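Local structure of dTDP-4-dehydrorhamnose 3,5-epimerase (Sulfolobus tokodaii, 2B9U) at residues N48-R53 and V128-T133; R64-Q69 and P139-C144. The protein probably catalyses the epimerisation of dTDP-4-dehydro-6-deoxyglucose at C3' and C5', a step in dTDP-L-rhamnose biosynthesis. All blocks are in the same frame, centred on the assembly; numbering follows the deposited sequence.

Overall arrangement
After the N-terminal strands and the short helix 33-37, the chain runs through strand 44-52, which supplies residues 48-53, then through strand 57-63 into the loop 64-69. After five further strands it returns along strand 126-133, and residues 128-133 close interaction 1, a 74-residue loop tied off inside the curled antiparallel sheet of the jelly roll-like, cupin-type barrel. Residues 139-144 then come back to the loop 64-69 and close interaction 2, at the edge of the five-stranded sheet. The two closures cross rather than nest. Their centres lie about 18 Å apart, and Gln69 packs against Ile132 and Thr133 where they meet. Interaction 1 is buried, interaction 2 lies at the surface.

Interaction 1. Residues N48-R53 and V128-T133; sequences NMSFSR and VIYFIT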
loop_
_atom_site.group_PDB
_atom_site.type_symbol
_atom_site.label_atom_id
_atom_site.label_comp_id
_atom_site.label_asym_id
_atom_site.label_seq_id
_atom_site.Cartn_x
_atom_site.Cartn_y
_atom_site.Cartn_z
ATOM N N ASN A 48 0.242 -5.889 3.931
ATOM C CA ASN A 48 -1.082 -6.395 4.300
ATOM C C ASN A 48 -2.128 -5.281 4.260
ATOM O O ASN A 48 -1.774 -4.099 4.254
ATOM C CB ASN A 48 -1.056 -7.005 5.707
ATOM C CG ASN A 48 -0.248 -8.302 5.788
ATOM O OD1 ASN A 48 0.034 -8.936 4.780
ATOM N ND2 ASN A 48 0.090 -8.710 7.000
ATOM N N MET A 49 -3.403 -5.674 4.260
ATOM C CA MET A 49 -4.521 -4.743 4.347
ATOM C C MET A 49 -5.647 -5.315 5.183
ATOM O O MET A 49 -5.976 -6.497 5.088
ATOM C CB MET A 49 -5.052 -4.368 2.952
ATOM C CG MET A 49 -6.160 -3.292 2.978
ATOM S SD MET A 49 -6.699 -2.732 1.352
ATOM C CE MET A 49 -8.322 -3.457 1.261
ATOM N N SER A 50 -6.229 -4.465 6.025
ATOM C CA SER A 50 -7.429 -4.838 6.765
ATOM C C SER A 50 -8.489 -3.782 6.595
ATOM O O SER A 50 -8.176 -2.596 6.419
ATOM C CB SER A 50 -7.137 -5.056 8.251
ATOM O OG SER A 50 -6.735 -3.862 8.898
ATOM N N PHE A 51 -9.746 -4.222 6.631
ATOM C CA PHE A 51 -10.864 -3.324 6.776
ATOM C C PHE A 51 -11.497 -3.600 8.142
ATOM O O PHE A 51 -11.781 -4.740 8.484
ATOM C CB PHE A 51 -11.885 -3.524 5.659
ATOM C CG PHE A 51 -13.208 -2.869 5.939
ATOM C CD1 PHE A 51 -13.318 -1.466 5.955
ATOM C CD2 PHE A 51 -14.334 -3.636 6.212
ATOM C CE1 PHE A 51 -14.539 -0.849 6.233
ATOM C CE2 PHE A 51 -15.550 -3.025 6.486
ATOM C CZ PHE A 51 -15.653 -1.626 6.493
ATOM N N SER A 52 -11.695 -2.549 8.925
ATOM C CA SER A 52 -12.179 -2.689 10.277
ATOM C C SER A 52 -13.386 -1.787 10.462
ATOM O O SER A 52 -13.318 -0.592 10.196
ATOM C CB SER A 52 -11.068 -2.340 11.282
ATOM O OG SER A 52 -9.890 -3.103 11.005
ATOM N N ARG A 53 -14.487 -2.371 10.919
ATOM C CA ARG A 53 -15.693 -1.619 11.256
ATOM C C ARG A 53 -15.419 -0.815 12.504
ATOM O O ARG A 53 -14.568 -1.195 13.297
ATOM C CB ARG A 53 -16.867 -2.579 11.472
ATOM C CG ARG A 53 -17.311 -3.242 10.182
ATOM C CD ARG A 53 -18.212 -4.432 10.399
ATOM N NE ARG A 53 -18.591 -5.022 9.111
ATOM C CZ ARG A 53 -19.513 -5.967 8.943
ATOM N NH1 ARG A 53 -20.195 -6.448 9.980
ATOM N NH2 ARG A 53 -19.763 -6.426 7.724
ATOM N N VAL A 128 -6.764 -0.021 6.772
ATOM C CA VAL A 128 -5.399 0.092 7.224
ATOM C C VAL A 128 -4.524 -0.729 6.283
ATOM O O VAL A 128 -4.875 -1.863 5.920
ATOM C CB VAL A 128 -5.285 -0.374 8.712
ATOM C CG1 VAL A 128 -3.853 -0.372 9.218
ATOM C CG2 VAL A 128 -6.148 0.509 9.584
ATOM N N ILE A 129 -3.414 -0.124 5.873
ATOM C CA ILE A 129 -2.345 -0.776 5.119
ATOM C C ILE A 129 -1.153 -0.943 6.041
ATOM O O ILE A 129 -0.762 -0.012 6.758
ATOM C CB ILE A 129 -1.912 0.064 3.881
ATOM C CG1 ILE A 129 -3.132 0.456 3.045
ATOM C CG2 ILE A 129 -0.834 -0.673 3.046
ATOM C CD1 ILE A 129 -3.513 -0.461 1.937
ATOM N N TYR A 130 -0.578 -2.142 6.032
ATOM C CA TYR A 130 0.623 -2.410 6.824
ATOM C C TYR A 130 1.793 -2.674 5.877
ATOM O O TYR A 130 1.775 -3.674 5.144
ATOM C CB TYR A 130 0.418 -3.651 7.713
ATOM C CG TYR A 130 -0.914 -3.819 8.434
ATOM C CD1 TYR A 130 -2.105 -4.046 7.736
ATOM C CD2 TYR A 130 -0.967 -3.819 9.831
ATOM C CE1 TYR A 130 -3.318 -4.244 8.414
ATOM C CE2 TYR A 130 -2.175 -4.019 10.521
ATOM C CZ TYR A 130 -3.343 -4.224 9.803
ATOM O OH TYR A 130 -4.529 -4.427 10.475
ATOM N N PHE A 131 2.797 -1.803 5.860
ATOM C CA PHE A 131 4.011 -2.105 5.111
ATOM C C PHE A 131 4.962 -2.790 6.069
ATOM O O PHE A 131 5.348 -2.205 7.095
ATOM C CB PHE A 131 4.646 -0.857 4.505
ATOM C CG PHE A 131 3.715 -0.060 3.644
ATOM C CD1 PHE A 131 3.428 -0.468 2.345
ATOM C CD2 PHE A 131 3.134 1.109 4.127
ATOM C CE1 PHE A 131 2.561 0.284 1.541
ATOM C CE2 PHE A 131 2.265 1.856 3.342
ATOM C CZ PHE A 131 1.983 1.444 2.042
ATOM N N ILE A 132 5.303 -4.041 5.763
ATOM C CA ILE A 132 6.023 -4.906 6.720
ATOM C C ILE A 132 7.473 -5.084 6.291
ATOM O O ILE A 132 7.764 -5.386 5.118
ATOM C CB ILE A 132 5.274 -6.271 6.944
ATOM C CG1 ILE A 132 3.950 -6.023 7.655
ATOM C CG2 ILE A 132 6.098 -7.291 7.788
ATOM C CD1 ILE A 132 2.913 -7.083 7.382
ATOM N N THR A 133 8.383 -4.840 7.234
ATOM C CA THR A 133 9.820 -4.947 6.978
ATOM C C THR A 133 10.387 -6.095 7.804
ATOM O O THR A 133 9.695 -6.646 8.673
ATOM C CB THR A 133 10.577 -3.629 7.309
ATOM O OG1 THR A 133 10.655 -3.463 8.729
ATOM C CG2 THR A 133 9.882 -2.390 6.676
#
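Tyr130 and Ser50 are brought together by their first torsions: CG of Tyr130 stands anti to the carbonyl carbon (chi1 -42°), laying the ring along the neighbouring strand, while OG of Ser50 sits between its backbone N and carbonyl carbon (chi1 65°) and meets the phenol. Ser50 OG and Tyr130 OH share a hydrogen bond of 2.8 Å. The ring turns its edge to the strand 44-52, with Asn48 O and Ser50 N near its plane, and CG1 of Val128 lies over the rim of one face. The backbones alongside form an antiparallel ladder. Asn48 and Tyr130 make a hydrogen-bonded pair, Tyr130 N reaching Asn48 O at 2.9 Å from above the carbonyl plane. Ser50 and Val128 form the second such pair, with Ser50 N bonded to Val128 O at 2.9 Å. Between them the non-hydrogen-bonded pair Met49 and Ile129 directs its side chains to the other side of the sheet, where Met49 SD approaches Ile129 CD1 at 4.0 Å. On the tyrosine side, the amide of Asn48 lies against the methyl end of Ile132, Asn48 ND2 being 3.3 Å from Ile132 CD1; Asn48 OD1 accepts a hydrogen bond from Gln46 NE2. Phe120 of strand 116-122 packs on Ser50, Val128 and Tyr130, and residues 48-51 also pair with a strand of the second subunit, which carries the sheet across the dimer interface. The hydroxyl-hydroxyl bond thus gives each hydroxyl a polar partner and ties the far end of the ring to strand 44-52.

Interaction 2. Residues R64-Q69 and P139-C144; sequences RTPKEQ and PPHERC
His141 and Arg64 account for most of the surface buried here, with Arg143 and Lys67 next. The imidazole of His141, its ND1 hydrogen-bonded to Ser138 OG, lies between two side chains of the 64-69 loop. Over one face comes the aliphatic part of Lys67, whose CG stands 3.4 Å from the ring centroid and almost on the ring normal, a CH-pi contact; the chain bends at chi2 (-76°) and carries the ammonium group off beyond the ring. Arg64 NH2 lies over the opposite face, the guanidinium plane turned 48° from the ring, while Arg64 NH1 comes within 3.2 Å of His141 CD2 beyond the rim. Preceded by a cis peptide bond, Pro66 brings its CD within 3.6 Å of His141 CD2. The backbones are joined at Arg64 N, which donates to His141 O at 2.8 Å, nearly straight (N-H...O 168°). Nearer its root, Arg64 lays CD and NE over one face of the Arg143 guanidinium, the two guanidinium planes nearly perpendicular and Arg64 NE 3.1 Å from Arg143 NH1. These are two donors of like charge; Arg143 NH1 is turned to Glu142 O, a hydrogen bond of 3.2 Å. The contact joins the loop between strands 57-63 and 70-75 to the 3-10 turn 139-141 and the short strand 142-144, which pairs with strand 57-63 through Arg143 and Tyr62 and is anchored by the Cys144-Cys166 disulfide.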
loop_
_atom_site.group_PDB
_atom_site.type_symbol
_atom_site.label_atom_id
_atom_site.label_comp_id
_atom_site.label_asym_id
_atom_site.label_seq_id
_atom_site.Cartn_x
_atom_site.Cartn_y
_atom_site.Cartn_z
ATOM N N ARG A 64 8.244 -12.684 17.331
ATOM C CA ARG A 64 9.480 -12.784 18.104
ATOM C C ARG A 64 10.690 -13.065 17.216
ATOM O O ARG A 64 10.548 -13.565 16.100
ATOM C CB ARG A 64 9.356 -13.822 19.242
ATOM C CG ARG A 64 8.802 -15.163 18.807
ATOM C CD ARG A 64 8.925 -16.246 19.873
ATOM N NE ARG A 64 8.572 -17.566 19.346
ATOM C CZ ARG A 64 9.368 -18.333 18.597
ATOM N NH1 ARG A 64 10.597 -17.936 18.265
ATOM N NH2 ARG A 64 8.931 -19.518 18.177
ATOM N N THR A 65 11.868 -12.715 17.724
ATOM C CA THR A 65 13.155 -13.034 17.102
ATOM C C THR A 65 13.235 -14.559 16.821
ATOM O O THR A 65 12.812 -15.353 17.657
ATOM C CB THR A 65 14.288 -12.491 18.016
ATOM O OG1 THR A 65 14.653 -11.171 17.574
ATOM C CG2 THR A 65 15.520 -13.380 18.040
ATOM N N PRO A 66 13.757 -14.979 15.647
ATOM C CA PRO A 66 14.448 -14.305 14.548
ATOM C C PRO A 66 13.524 -13.925 13.389
ATOM O O PRO A 66 13.978 -13.817 12.246
ATOM C CB PRO A 66 15.414 -15.391 14.066
ATOM C CG PRO A 66 14.633 -16.658 14.224
ATOM C CD PRO A 66 13.646 -16.428 15.377
ATOM N N LYS A 67 12.242 -13.748 13.692
ATOM C CA LYS A 67 11.236 -13.388 12.698
ATOM C C LYS A 67 10.518 -12.098 13.100
ATOM O O LYS A 67 9.328 -11.921 12.832
ATOM C CB LYS A 67 10.239 -14.538 12.512
ATOM C CG LYS A 67 10.836 -15.783 11.862
ATOM C CD LYS A 67 11.023 -15.604 10.373
ATOM C CE LYS A 67 11.763 -16.797 9.767
ATOM N NZ LYS A 67 11.817 -16.705 8.258
ATOM N N GLU A 68 11.262 -11.207 13.743
ATOM C CA GLU A 68 10.772 -9.898 14.143
ATOM C C GLU A 68 10.452 -9.011 12.932
ATOM O O GLU A 68 11.032 -9.159 11.861
ATOM C CB GLU A 68 11.776 -9.220 15.090
ATOM C CG GLU A 68 13.082 -8.703 14.447
ATOM C CD GLU A 68 14.042 -9.800 13.977
ATOM O OE1 GLU A 68 13.895 -10.977 14.379
ATOM O OE2 GLU A 68 14.954 -9.468 13.189
ATOM N N GLN A 69 9.517 -8.088 13.120
ATOM C CA GLN A 69 9.037 -7.258 12.032
ATOM C C GLN A 69 9.010 -5.791 12.436
ATOM O O GLN A 69 8.656 -5.458 13.563
ATOM C CB GLN A 69 7.626 -7.700 11.611
ATOM C CG GLN A 69 7.534 -9.067 10.955
ATOM C CD GLN A 69 6.098 -9.521 10.696
ATOM O OE1 GLN A 69 5.797 -10.082 9.633
ATOM N NE2 GLN A 69 5.211 -9.295 11.657
ATOM N N PRO A 139 3.690 -17.668 11.555
ATOM C CA PRO A 139 2.858 -18.151 12.668
ATOM C C PRO A 139 3.605 -18.761 13.877
ATOM O O PRO A 139 3.209 -18.489 15.016
ATOM C CB PRO A 139 1.954 -19.187 12.003
ATOM C CG PRO A 139 1.845 -18.723 10.598
ATOM C CD PRO A 139 3.182 -18.143 10.254
ATOM N N PRO A 140 4.661 -19.586 13.649
ATOM C CA PRO A 140 5.368 -20.108 14.828
ATOM C C PRO A 140 5.947 -19.029 15.755
ATOM O O PRO A 140 6.113 -19.281 16.956
ATOM C CB PRO A 140 6.497 -20.950 14.217
ATOM C CG PRO A 140 5.979 -21.345 12.863
ATOM C CD PRO A 140 5.245 -20.122 12.399
ATOM N N HIS A 141 6.226 -17.845 15.205
ATOM C CA HIS A 141 6.862 -16.755 15.942
ATOM C C HIS A 141 5.890 -15.644 16.399
ATOM O O HIS A 141 6.301 -14.675 17.048
ATOM C CB HIS A 141 7.997 -16.162 15.106
ATOM C CG HIS A 141 9.009 -17.171 14.668
ATOM N ND1 HIS A 141 8.790 -18.033 13.615
ATOM C CD2 HIS A 141 10.245 -17.457 15.139
ATOM C CE1 HIS A 141 9.852 -18.806 13.455
ATOM N NE2 HIS A 141 10.750 -18.475 14.367
ATOM N N GLU A 142 4.611 -15.795 16.061
ATOM C CA GLU A 142 3.581 -14.829 16.448
ATOM C C GLU A 142 3.343 -14.846 17.954
ATOM O O GLU A 142 3.272 -15.912 18.565
ATOM C CB GLU A 142 2.273 -15.092 15.693
ATOM C CG GLU A 142 2.235 -14.498 14.281
ATOM C CD GLU A 142 0.992 -14.900 13.468
ATOM O OE1 GLU A 142 0.494 -16.046 13.624
ATOM O OE2 GLU A 142 0.519 -14.066 12.658
ATOM N N ARG A 143 3.248 -13.652 18.536
ATOM C CA ARG A 143 2.920 -13.457 19.950
ATOM C C ARG A 143 2.062 -12.185 20.102
ATOM O O ARG A 143 2.059 -11.318 19.224
ATOM C CB ARG A 143 4.195 -13.324 20.801
ATOM C CG ARG A 143 5.078 -14.589 20.931
ATOM C CD ARG A 143 4.332 -15.772 21.595
ATOM N NE ARG A 143 5.233 -16.847 22.027
ATOM C CZ ARG A 143 5.779 -17.756 21.214
ATOM N NH1 ARG A 143 5.532 -17.745 19.902
ATOM N NH2 ARG A 143 6.587 -18.687 21.717
ATOM N N CYS A 144 1.342 -12.080 21.219
ATOM C CA CYS A 144 0.577 -10.879 21.505
ATOM C C CYS A 144 0.461 -10.598 22.992
ATOM O O CYS A 144 0.659 -11.491 23.832
ATOM C CB CYS A 144 -0.820 -10.944 20.862
ATOM S SG CYS A 144 -1.795 -12.365 21.373
#